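Local coordinates for protein dihydrofolate reductase, putative (Aspergillus flavus, PDB 6DRS) that probably catalyses the NADPH-dependent reduction of dihydrofolate to tetrahydrofolate, and here holds NADP and a diaminoquinazoline-type antifolate inhibitor, at residues Thr56-Met62 / Leu150-Ile156; Gly210-Val214 / Val242-Val247; Leu100-Arg104 / Ile126-Ile130. One frame throughout, in Å; residues are numbered along the deposited sequence.

Contact 1 (Thr56-Met62 / Leu150-Ile156); sequences TTNAMIM and LGSVFVI. With H8A (3-{[(3R)-7,9-diamino-3-methyl-2,3-dihydrofuro[2,3-f]quinazolin-4-yl]oxy}benzonitrile), chain G; SO4 (sulfate ion), chain F.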
# COMPACT_ATOMS: atom_id res chain seq x y z
N THR A 56 10.68 -11.28 10.75
CA THR A 56 10.92 -10.18 9.80
C THR A 56 9.78 -9.16 9.89
O THR A 56 8.71 -9.44 10.42
CB THR A 56 11.12 -10.67 8.37
OG1 THR A 56 9.92 -11.37 8.03
CG2 THR A 56 12.31 -11.60 8.24
N THR A 57 10.06 -7.96 9.39
CA THR A 57 9.07 -6.88 9.37
C THR A 57 9.01 -6.32 7.94
O THR A 57 10.06 -6.09 7.34
CB THR A 57 9.38 -5.80 10.41
OG1 THR A 57 9.23 -6.38 11.71
CG2 THR A 57 8.43 -4.63 10.28
N ASN A 58 7.79 -6.14 7.41
CA ASN A 58 7.65 -5.56 6.07
C ASN A 58 7.84 -4.05 6.16
O ASN A 58 7.54 -3.45 7.23
CB ASN A 58 6.29 -5.85 5.45
CG ASN A 58 6.02 -7.33 5.32
OD1 ASN A 58 6.95 -8.14 5.40
ND2 ASN A 58 4.75 -7.69 5.15
N ALA A 59 8.37 -3.48 5.07
CA ALA A 59 8.47 -2.03 4.88
C ALA A 59 7.41 -1.58 3.85
O ALA A 59 7.15 -2.28 2.83
CB ALA A 59 9.85 -1.65 4.39
N MET A 60 6.80 -0.41 4.10
CA MET A 60 5.97 0.28 3.09
C MET A 60 6.68 1.57 2.64
O MET A 60 7.01 2.42 3.46
CB MET A 60 4.60 0.63 3.67
CG MET A 60 3.82 -0.61 4.01
SD MET A 60 2.28 -0.13 4.74
CE MET A 60 2.84 0.83 6.15
N ILE A 61 6.98 1.69 1.36
CA ILE A 61 7.56 2.95 0.90
C ILE A 61 6.45 3.84 0.34
O ILE A 61 5.65 3.39 -0.49
CB ILE A 61 8.71 2.68 -0.08
CG1 ILE A 61 9.76 1.83 0.64
CG2 ILE A 61 9.31 3.99 -0.58
CD1 ILE A 61 10.85 1.32 -0.27
N MET A 62 6.38 5.09 0.84
CA MET A 62 5.29 6.00 0.48
C MET A 62 5.81 7.42 0.21
O MET A 62 6.83 7.85 0.76
CB MET A 62 4.23 6.04 1.59
CG MET A 62 4.70 6.72 2.85
SD MET A 62 3.68 6.22 4.25
CE MET A 62 4.52 4.69 4.69
N LEU A 150 14.59 -7.55 7.40
CA LEU A 150 13.66 -6.95 6.40
C LEU A 150 12.77 -8.06 5.83
O LEU A 150 13.31 -9.07 5.37
CB LEU A 150 14.44 -6.21 5.31
CG LEU A 150 13.60 -5.44 4.27
CD1 LEU A 150 12.71 -4.40 4.93
CD2 LEU A 150 14.48 -4.75 3.24
N GLY A 151 11.44 -7.90 5.93
CA GLY A 151 10.48 -8.78 5.24
C GLY A 151 10.18 -8.32 3.82
O GLY A 151 11.06 -7.99 3.07
N SER A 152 8.90 -8.31 3.43
CA SER A 152 8.53 -7.87 2.06
C SER A 152 8.54 -6.33 1.95
O SER A 152 8.25 -5.64 2.91
CB SER A 152 7.19 -8.41 1.70
OG SER A 152 7.20 -9.81 1.88
N VAL A 153 8.88 -5.80 0.78
CA VAL A 153 8.82 -4.34 0.54
C VAL A 153 7.65 -4.04 -0.41
O VAL A 153 7.53 -4.58 -1.52
CB VAL A 153 10.15 -3.79 -0.00
CG1 VAL A 153 10.07 -2.30 -0.29
CG2 VAL A 153 11.29 -4.11 0.96
N PHE A 154 6.79 -3.15 0.06
CA PHE A 154 5.64 -2.68 -0.69
C PHE A 154 5.83 -1.21 -1.02
O PHE A 154 6.26 -0.44 -0.16
CB PHE A 154 4.38 -2.77 0.17
CG PHE A 154 3.93 -4.19 0.38
CD1 PHE A 154 3.16 -4.83 -0.57
CD2 PHE A 154 4.36 -4.91 1.50
CE1 PHE A 154 2.79 -6.16 -0.40
CE2 PHE A 154 3.97 -6.23 1.68
CZ PHE A 154 3.19 -6.85 0.73
N VAL A 155 5.48 -0.83 -2.25
CA VAL A 155 5.32 0.60 -2.59
C VAL A 155 3.83 0.94 -2.48
O VAL A 155 3.04 0.40 -3.25
CB VAL A 155 5.84 0.88 -4.00
CG1 VAL A 155 5.48 2.30 -4.46
CG2 VAL A 155 7.34 0.66 -4.07
N ILE A 156 3.46 1.77 -1.49
CA ILE A 156 2.05 1.99 -1.17
C ILE A 156 1.52 3.31 -1.75
O ILE A 156 0.38 3.69 -1.40
CB ILE A 156 1.76 1.85 0.35
CG1 ILE A 156 2.33 3.02 1.17
CG2 ILE A 156 2.29 0.50 0.82
CD1 ILE A 156 1.63 3.24 2.49
C2 H8A G . -5.30 2.95 2.30
C3 H8A G . -5.89 1.86 1.65
C4 H8A G . -5.21 1.22 0.60
C5 H8A G . -3.94 1.67 0.18
C6 H8A G . -3.37 2.76 0.88
C7 H8A G . -4.05 3.38 1.89
C8 H8A G . -3.29 1.00 -0.84
O1 H8A G . -5.94 3.58 3.33
C10 H8A G . -5.09 -0.48 -1.05
C14 H8A G . -5.63 3.40 4.67
C15 H8A G . -6.05 4.38 5.59
C16 H8A G . -5.75 4.21 6.96
C17 H8A G . -5.04 3.08 7.38
C18 H8A G . -4.61 2.08 6.49
N9 H8A G . -3.89 -0.05 -1.45
N11 H8A G . -5.76 0.16 -0.06
N12 H8A G . -1.96 1.43 -1.25
N13 H8A G . -5.77 -1.61 -1.67
C19 H8A G . -4.91 2.27 5.12
C20 H8A G . -3.92 1.01 6.92
N21 H8A G . -3.27 0.08 7.32
C22 H8A G . -3.29 4.49 2.44
C23 H8A G . -2.13 4.57 1.44
O24 H8A G . -2.15 3.36 0.67
C25 H8A G . -2.62 4.03 3.72
S SO4 F . 12.60 -7.67 12.77
O1 SO4 F . 11.58 -8.14 13.74
O2 SO4 F . 11.95 -7.64 11.45
O3 SO4 F . 13.09 -6.30 13.08
O4 SO4 F . 13.78 -8.57 12.76

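Contact 2 (Gly210-Val214 / Val242-Val247); sequences GWRKV and VGYERV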
# COMPACT_ATOMS: atom_id res chain seq x y z
N GLY A 210 2.93 -5.42 -22.15
CA GLY A 210 4.11 -5.38 -21.29
C GLY A 210 3.78 -5.84 -19.88
O GLY A 210 4.63 -5.86 -19.00
N TRP A 211 2.52 -6.20 -19.67
CA TRP A 211 2.06 -6.62 -18.36
C TRP A 211 1.21 -7.86 -18.54
O TRP A 211 0.52 -7.97 -19.52
CB TRP A 211 1.24 -5.52 -17.68
CG TRP A 211 2.06 -4.32 -17.33
CD1 TRP A 211 2.34 -3.26 -18.14
CD2 TRP A 211 2.75 -4.08 -16.09
NE1 TRP A 211 3.15 -2.37 -17.49
CE2 TRP A 211 3.41 -2.85 -16.23
CE3 TRP A 211 2.85 -4.79 -14.88
CZ2 TRP A 211 4.18 -2.30 -15.20
CZ3 TRP A 211 3.60 -4.25 -13.87
CH2 TRP A 211 4.25 -3.02 -14.03
N ARG A 212 1.26 -8.78 -17.59
CA ARG A 212 0.39 -9.91 -17.65
C ARG A 212 -0.52 -9.85 -16.44
O ARG A 212 -0.05 -9.58 -15.36
CB ARG A 212 1.24 -11.18 -17.65
CG ARG A 212 0.43 -12.46 -17.73
CD ARG A 212 1.37 -13.66 -17.84
NE ARG A 212 1.67 -14.20 -16.52
CZ ARG A 212 0.82 -14.96 -15.81
NH1 ARG A 212 -0.26 -15.47 -16.38
NH2 ARG A 212 1.06 -15.18 -14.53
N LYS A 213 -1.79 -10.12 -16.62
CA LYS A 213 -2.63 -10.31 -15.50
C LYS A 213 -2.47 -11.75 -15.01
O LYS A 213 -2.56 -12.68 -15.84
CB LYS A 213 -4.07 -9.99 -15.88
CG LYS A 213 -5.04 -10.12 -14.72
CD LYS A 213 -6.46 -9.82 -15.08
CE LYS A 213 -7.34 -10.02 -13.87
NZ LYS A 213 -8.55 -10.80 -14.22
N VAL A 214 -2.27 -11.96 -13.70
CA VAL A 214 -1.88 -13.27 -13.21
C VAL A 214 -3.09 -14.01 -12.64
O VAL A 214 -4.12 -13.40 -12.36
CB VAL A 214 -0.69 -13.20 -12.23
CG1 VAL A 214 0.47 -12.39 -12.77
CG2 VAL A 214 -1.09 -12.72 -10.84
N VAL A 242 -6.74 -8.13 -7.98
CA VAL A 242 -6.12 -8.78 -9.10
C VAL A 242 -4.62 -8.47 -9.02
O VAL A 242 -4.22 -7.65 -8.20
CB VAL A 242 -6.76 -8.34 -10.45
CG1 VAL A 242 -8.27 -8.57 -10.47
CG2 VAL A 242 -6.46 -6.87 -10.75
N GLY A 243 -3.79 -9.13 -9.82
CA GLY A 243 -2.40 -8.76 -9.84
C GLY A 243 -1.84 -8.72 -11.25
O GLY A 243 -2.28 -9.44 -12.14
N TYR A 244 -0.83 -7.89 -11.44
CA TYR A 244 -0.20 -7.72 -12.72
C TYR A 244 1.31 -7.84 -12.53
O TYR A 244 1.85 -7.26 -11.57
CB TYR A 244 -0.50 -6.33 -13.26
CG TYR A 244 -1.93 -6.11 -13.68
CD1 TYR A 244 -2.37 -6.52 -14.93
CD2 TYR A 244 -2.83 -5.48 -12.85
CE1 TYR A 244 -3.70 -6.36 -15.32
CE2 TYR A 244 -4.15 -5.29 -13.22
CZ TYR A 244 -4.58 -5.73 -14.46
OH TYR A 244 -5.87 -5.54 -14.84
N GLU A 245 1.97 -8.59 -13.40
CA GLU A 245 3.41 -8.64 -13.33
C GLU A 245 3.94 -8.06 -14.63
O GLU A 245 3.31 -8.23 -15.66
CB GLU A 245 3.91 -10.06 -13.05
CG GLU A 245 3.92 -10.98 -14.27
CD GLU A 245 4.02 -12.46 -13.93
OE1 GLU A 245 4.43 -12.77 -12.78
OE2 GLU A 245 3.66 -13.31 -14.80
N ARG A 246 5.04 -7.33 -14.54
CA ARG A 246 5.68 -6.80 -15.72
C ARG A 246 6.23 -7.96 -16.57
O ARG A 246 6.77 -8.90 -16.02
CB ARG A 246 6.81 -5.83 -15.36
CG ARG A 246 7.36 -5.06 -16.55
CD ARG A 246 8.60 -4.28 -16.18
NE ARG A 246 8.20 -2.95 -15.76
CZ ARG A 246 8.82 -2.22 -14.83
NH1 ARG A 246 9.79 -2.75 -14.09
NH2 ARG A 246 8.47 -0.96 -14.65
N VAL A 247 6.09 -7.85 -17.88
CA VAL A 247 6.61 -8.82 -18.84
C VAL A 247 7.68 -8.12 -19.68
O VAL A 247 8.84 -8.13 -19.30
CB VAL A 247 5.48 -9.35 -19.74
CG1 VAL A 247 6.01 -9.81 -21.09
CG2 VAL A 247 4.67 -10.44 -19.05
O HOH W 1 -5.35 -11.45 -11.08

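Contact 3 (Leu100-Arg104 / Ile126-Ile130); sequences LKEKR and ITDAI. With SO4 (sulfate ion), chain E.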
# COMPACT_ATOMS: atom_id res chain seq x y z
N LEU A 100 6.20 9.20 15.41
CA LEU A 100 6.67 7.86 15.86
C LEU A 100 6.66 7.74 17.40
O LEU A 100 6.10 6.79 17.96
CB LEU A 100 8.07 7.62 15.28
CG LEU A 100 8.68 6.25 15.61
CD1 LEU A 100 7.69 5.14 15.29
CD2 LEU A 100 9.99 6.06 14.85
N LYS A 101 7.24 8.73 18.09
CA LYS A 101 7.32 8.74 19.56
C LYS A 101 5.92 8.70 20.20
O LYS A 101 5.70 8.03 21.22
CB LYS A 101 8.13 9.96 20.02
CG LYS A 101 8.37 10.08 21.52
CD LYS A 101 9.15 11.31 21.93
CE LYS A 101 9.39 11.33 23.43
NZ LYS A 101 10.41 12.34 23.82
N GLU A 102 4.98 9.45 19.63
CA GLU A 102 3.59 9.43 20.13
C GLU A 102 3.00 8.02 19.90
O GLU A 102 2.27 7.45 20.75
CB GLU A 102 2.84 10.56 19.41
CG GLU A 102 1.43 10.84 19.90
CD GLU A 102 1.13 10.57 21.36
OE1 GLU A 102 1.89 11.08 22.23
OE2 GLU A 102 0.14 9.85 21.64
N LYS A 103 3.30 7.47 18.73
CA LYS A 103 2.78 6.14 18.35
C LYS A 103 3.32 5.08 19.32
O LYS A 103 2.58 4.22 19.85
CB LYS A 103 3.18 5.87 16.89
CG LYS A 103 2.74 4.54 16.30
CD LYS A 103 1.26 4.45 15.99
CE LYS A 103 0.92 3.13 15.33
NZ LYS A 103 -0.51 2.77 15.50
N ARG A 104 4.63 5.16 19.57
CA ARG A 104 5.30 4.23 20.52
C ARG A 104 4.57 4.26 21.86
O ARG A 104 4.30 3.21 22.45
CB ARG A 104 6.76 4.64 20.70
CG ARG A 104 7.60 4.34 19.48
CD ARG A 104 8.59 3.27 19.84
NE ARG A 104 9.56 3.26 18.76
CZ ARG A 104 9.38 2.54 17.67
NH1 ARG A 104 8.29 1.80 17.57
NH2 ARG A 104 10.28 2.56 16.71
N ILE A 126 7.88 -5.34 13.92
CA ILE A 126 8.07 -4.14 14.74
C ILE A 126 7.51 -2.91 14.01
O ILE A 126 7.16 -2.99 12.84
CB ILE A 126 9.54 -4.00 15.20
CG1 ILE A 126 10.54 -3.98 14.05
CG2 ILE A 126 9.87 -5.10 16.20
CD1 ILE A 126 10.61 -2.67 13.33
N THR A 127 7.38 -1.80 14.71
CA THR A 127 6.89 -0.54 14.10
C THR A 127 8.05 0.44 14.03
O THR A 127 8.70 0.70 15.06
CB THR A 127 5.80 0.07 14.98
OG1 THR A 127 4.79 -0.92 15.17
CG2 THR A 127 5.22 1.33 14.39
N ASP A 128 8.32 0.97 12.84
CA ASP A 128 9.33 1.99 12.69
C ASP A 128 8.89 3.01 11.62
O ASP A 128 8.02 2.70 10.78
CB ASP A 128 10.67 1.38 12.29
CG ASP A 128 11.86 2.29 12.55
OD1 ASP A 128 11.74 3.23 13.37
OD2 ASP A 128 12.91 2.07 11.91
N ALA A 129 9.52 4.19 11.61
CA ALA A 129 9.36 5.16 10.54
C ALA A 129 10.71 5.80 10.24
O ALA A 129 11.40 6.19 11.17
CB ALA A 129 8.35 6.20 10.91
N ILE A 130 11.05 5.88 8.97
CA ILE A 130 12.27 6.55 8.54
C ILE A 130 11.98 7.40 7.30
O ILE A 130 11.04 7.12 6.54
CB ILE A 130 13.39 5.53 8.30
CG1 ILE A 130 13.11 4.69 7.06
CG2 ILE A 130 13.57 4.65 9.52
CD1 ILE A 130 13.98 3.44 6.96
S SO4 E . -1.40 -0.82 15.08
O1 SO4 E . -2.75 -1.31 14.72
O2 SO4 E . -0.41 -1.88 14.78
O3 SO4 E . -1.34 -0.50 16.53
O4 SO4 E . -1.11 0.39 14.29

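Contact 1 (Thr56-Met62 / Leu150-Ile156)
Ile156 packs against Met60 and Met62 at the inhibitor end of two parallel strands in the central sheet of the dihydrofolate reductase fold. Its two branches divide the work. Ile156 CG2 crosses the Met60 chain at a slant, 3.7 Å from Met60 CB. The other branch runs alongside Met62, pointing the same way, with Ile156 CG1 3.6 Å from Met62 CB. Ile156 CG1 sits between its own backbone N and carbonyl carbon (chi1 71°), which sends one branch to each methionine. Further along, Ala59 O receives Phe154 N, and Phe154 O receives Ile61 N. On the face of Met60, the Phe154 ring is met in its plane, at the edge, by the Asn58 amide, the two planes being 56° apart. That amide works from both ends. ND2 bonds to the carbonyls of Thr48 and Arg50, while Asn58 OD1 accepts Ser152 N at 2.8 Å, from above the carbonyl plane. This bond lies at a beta bulge, where the register slips by one between Thr57 and Ala59. Asn58 OD1 also lies close to Gly151 CA, at 3.6 Å. On the other face, Ile61 CD1 meets Val153 CG1 at 3.7 Å, beneath helix 135-146. Helix 38-49 covers the Met60 face. Beyond the last backbone bond, the inhibitor amine N12 makes a weak hydrogen bond to Ile156 O, at 3.3 Å.

Contact 2 (Gly210-Val214 / Val242-Val247)
The short strand 211-213 runs antiparallel to the chain's last strand, 237-246, in the dihydrofolate reductase sheet, with Arg212-Glu245 as a hydrogen-bonded pair between the non-hydrogen-bonded pairs Trp211-Arg246 and Lys213-Tyr244. Arg212 and Glu245 exchange two backbone bonds, and their side chains lie side by side. Arg212 NE and NH2 both donate to Glu245 OE2 in a salt bridge, NE the closer at 2.8 Å. The oxygen sits in the guanidinium plane, at its edge. The carboxylate is turned 54° from that plane, and both nitrogens approach from the same face of it. NH2 also forms a salt bridge with Glu218, which would help fix the guanidinium. Val214 CG1 crosses the Glu245 chain and touches Glu245 CD at 3.7 Å. On the opposite face, Arg246 CA and CB lie over the Trp211 indole, while the guanidinium is turned 50° from the ring. Arg246 CB stands 4.0 Å from the centroid of the Trp211 six-membered ring, a CH-pi contact. Trp211 CG is anti to its carbonyl carbon (chi1 -67°), which swings the indole toward the partner strand. Lys213 CB rests 3.7 Å from Tyr244 CE1. Val214 N bonds to Gly243 O, and a water joins Val214 O to Gly243 N. Trp211 and Arg246 touch Val174 of strand 174-183, and Trp211 NE1 bonds to Glu204. Leu205 of helix 203-206 meets Trp211 and Tyr244, while helix 216-223 covers Val214 and Glu245.

Contact 3 (Leu100-Arg104 / Ile126-Ile130)
This contact lies in a beta-alpha-beta crossover: helix 89-116 links the parallel, adjacent strands 81-85 and 128-132. Residues 100-104 of the helix run antiparallel to strand 128-130, and Leu100 and Arg104, one helical turn apart, make most of the contact. The axes of the two short segments stay 9.4 Å apart, and long side chains bridge the gap. Arg104 carries the polar part. The Arg104 guanidinium meets Thr127 O end-on, with NH1 2.8 Å and NH2 2.9 Å from that single oxygen. The oxygen lies in the guanidinium plane. Seen from the carbonyl, NH2 arrives in its plane, while NH1 stands above it, 35° out. The Arg104 chain bends at its second torsion (chi2 -113°), and this brings the flat end round to the strand. Leu100 CD1 lies over the centre of one face of the Arg104 guanidinium, 3.8 Å above it. The helix thus packs one of its own side chains on the arginine. The other Leu100 methyl, CD2, points to the strand and comes 3.6 Å from Asp128 OD1. Leu100 CD2 also lies 4.3 Å from Ala129 CB. Asp128 OD1 makes a long salt bridge with Arg104 NH2, at 3.7 Å. The Arg104 guanidinium and Asp128 carboxylate planes are 22° apart. The closer ion pair of Asp128 uses OD2, toward Lys145. Thr127 OG1 accepts from Lys79 N. Lys103 NZ turns to a sulfate ion, 2.7 Å from its O4, that probably came from the crystallisation liquor. Ala129 N is buried here with no partner in the model. The polar link between helix and strand therefore rests mainly on one backbone carbonyl gripped twice. The carboxylate of Asp128 probably adds a weaker electrostatic pull, since Asp128 also pairs with Lys145 and its bridge to Arg104 is long.

All three contacts reach the same mixed sheet. Contact 1 lies nearest the middle of the chain, about 9 Å from its centre, and holds Ile156 of the inhibitor and cofactor pockets. Contact 3 falls within the stretch of chain between the two strands of contact 1, with centres about 15 Å apart. The two touch where Thr57 OG1 probably hydrogen-bonds Ile126 N. Strand 81-85 stands between strands 57-63 and 128-132. Contact 2 comes last in sequence. Its centre is about 20 Å from that of contact 1 and about 34 Å from that of contact 3. Contacts 2 and 3 thus lie in outlying parts of the fold, on opposite sides of the chain's centre.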